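Local coordinates for protein PT26-6P (Thermococcus sp., PDB 2WB7) that is of unknown function but is encoded by an extrachromosomal mobile element of a euryarchaeon and combines immunoglobulin-like and helical domains, at residues A466-Y471 / L475-A480. Residues are numbered along the deposited sequence; the frame is centred on the assembly and turned at random.
Sequences AQQDDY and LNYLNA
With CG of Tyr-471 trans to the main-chain nitrogen (chi1 -178°), the ring swings out beside its own carbonyl and reaches Leu-475, one helical turn on. Leu-475 sets its CG and CD1 over one face of that ring, displaced toward the rim. CD1 of Leu-475 is 4.0 Å from CZ of Tyr-471, an ordinary apolar contact. The same two residues are joined through the backbone. Leu-475 N donates to Tyr-471 O at 3.0 Å, and the bond is nearly straight (173° at the hydrogen). This is an i to i+4 bond of the first turn of helix 471-499. Ile-400 of helix 393-404 touches both side chains.

Gln-468 makes the second meeting, further back in the loop. Its chain bends at chi2, and the side chains of Gln-468 and Tyr-477 cross at about a right angle. NE2 of Gln-468 lies 3.5 Å from CE2 of Tyr-477, with the amide and ring planes tilted 39° apart. NE2 meets the ring obliquely, and the CG of Gln-468 also rests 3.9 Å from CD2 of Tyr-477. The amide nitrogen has its hydrogen bond with the carbonyl oxygen of Lys-464, near the end of helix 442-465. That bond ties the amide to the preceding helix while it lies against Tyr-477. Tyr-477 is buried and also touches Asp-461, Lys-464 and Ala-465 of that helix.

Asp-470 holds the N-cap position, and its OD2 accepts a hydrogen bond from Met-473 N. Loop 466-470 is the turn of an antiparallel helical hairpin, closed by this side-chain N-cap, between helices 442-465 and 471-499 of the helical domain.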
# COMPACT_ATOMS: atom_id res chain seq x y z
N ALA A 466 12.54 -21.25 39.51
CA ALA A 466 12.89 -21.28 40.92
C ALA A 466 13.85 -22.43 41.26
O ALA A 466 14.53 -22.37 42.27
CB ALA A 466 11.65 -21.34 41.79
N GLN A 467 13.93 -23.44 40.42
CA GLN A 467 14.73 -24.61 40.74
C GLN A 467 16.07 -24.64 40.04
O GLN A 467 16.78 -25.63 40.13
CB GLN A 467 13.97 -25.89 40.41
CG GLN A 467 12.70 -26.03 41.18
CD GLN A 467 11.72 -26.95 40.49
OE1 GLN A 467 12.08 -27.70 39.59
NE2 GLN A 467 10.46 -26.88 40.89
N GLN A 468 16.41 -23.58 39.34
CA GLN A 468 17.65 -23.57 38.57
C GLN A 468 18.85 -23.24 39.45
O GLN A 468 18.74 -22.47 40.41
CB GLN A 468 17.57 -22.56 37.42
CG GLN A 468 16.50 -22.89 36.41
CD GLN A 468 16.59 -24.32 35.95
OE1 GLN A 468 17.66 -24.79 35.54
NE2 GLN A 468 15.48 -25.03 36.01
N ASP A 469 20.00 -23.82 39.13
CA ASP A 469 21.21 -23.41 39.79
C ASP A 469 22.28 -23.06 38.76
O ASP A 469 23.41 -22.72 39.12
CB ASP A 469 21.70 -24.50 40.74
CG ASP A 469 21.91 -25.81 40.04
OD1 ASP A 469 22.62 -26.67 40.59
OD2 ASP A 469 21.38 -25.96 38.92
N ASP A 470 21.95 -23.17 37.47
CA ASP A 470 22.76 -22.50 36.47
C ASP A 470 22.18 -21.12 36.24
O ASP A 470 20.98 -20.94 36.14
CB ASP A 470 22.77 -23.22 35.15
CG ASP A 470 23.55 -22.46 34.10
OD1 ASP A 470 24.79 -22.39 34.25
OD2 ASP A 470 22.93 -21.89 33.17
N TYR A 471 23.06 -20.13 36.13
CA TYR A 471 22.64 -18.74 36.03
C TYR A 471 21.88 -18.43 34.74
O TYR A 471 20.79 -17.86 34.78
CB TYR A 471 23.85 -17.83 36.16
CG TYR A 471 23.51 -16.36 36.12
CD1 TYR A 471 22.55 -15.83 36.96
CD2 TYR A 471 24.16 -15.50 35.25
CE1 TYR A 471 22.24 -14.48 36.93
CE2 TYR A 471 23.88 -14.16 35.22
CZ TYR A 471 22.91 -13.65 36.06
OH TYR A 471 22.60 -12.31 36.02
N LEU A 475 17.99 -17.15 34.09
CA LEU A 475 17.64 -16.08 33.18
C LEU A 475 16.72 -16.60 32.08
O LEU A 475 15.64 -16.03 31.85
CB LEU A 475 18.89 -15.45 32.56
CG LEU A 475 19.74 -14.58 33.49
CD1 LEU A 475 20.81 -13.84 32.68
CD2 LEU A 475 18.88 -13.61 34.31
N ASN A 476 17.12 -17.69 31.42
CA ASN A 476 16.36 -18.19 30.28
C ASN A 476 14.92 -18.50 30.61
O ASN A 476 14.02 -18.17 29.84
CB ASN A 476 17.03 -19.39 29.66
CG ASN A 476 18.23 -19.02 28.84
OD1 ASN A 476 18.46 -17.85 28.55
ND2 ASN A 476 19.03 -20.01 28.48
N TYR A 477 14.68 -19.13 31.75
CA TYR A 477 13.33 -19.46 32.13
C TYR A 477 12.51 -18.22 32.51
O TYR A 477 11.30 -18.16 32.21
CB TYR A 477 13.32 -20.46 33.28
CG TYR A 477 13.33 -21.91 32.85
CD1 TYR A 477 12.24 -22.45 32.16
CD2 TYR A 477 14.40 -22.75 33.15
CE1 TYR A 477 12.22 -23.78 31.77
CE2 TYR A 477 14.39 -24.08 32.77
CZ TYR A 477 13.29 -24.59 32.08
OH TYR A 477 13.27 -25.91 31.69
N LEU A 478 13.14 -17.25 33.16
CA LEU A 478 12.45 -16.00 33.46
C LEU A 478 12.08 -15.32 32.15
O LEU A 478 10.96 -14.83 31.97
CB LEU A 478 13.32 -15.08 34.30
CG LEU A 478 13.49 -15.47 35.76
CD1 LEU A 478 14.38 -14.45 36.44
CD2 LEU A 478 12.12 -15.60 36.43
N ASN A 479 13.01 -15.31 31.21
CA ASN A 479 12.75 -14.69 29.93
C ASN A 479 11.66 -15.41 29.12
O ASN A 479 10.79 -14.76 28.54
CB ASN A 479 14.03 -14.54 29.14
CG ASN A 479 13.88 -13.56 28.02
OD1 ASN A 479 14.03 -13.90 26.85
ND2 ASN A 479 13.51 -12.33 28.36
N ALA A 480 11.71 -16.74 29.07
CA ALA A 480 10.64 -17.51 28.44
C ALA A 480 9.34 -17.14 29.11
O ALA A 480 8.35 -16.86 28.45
CB ALA A 480 10.89 -19.02 28.53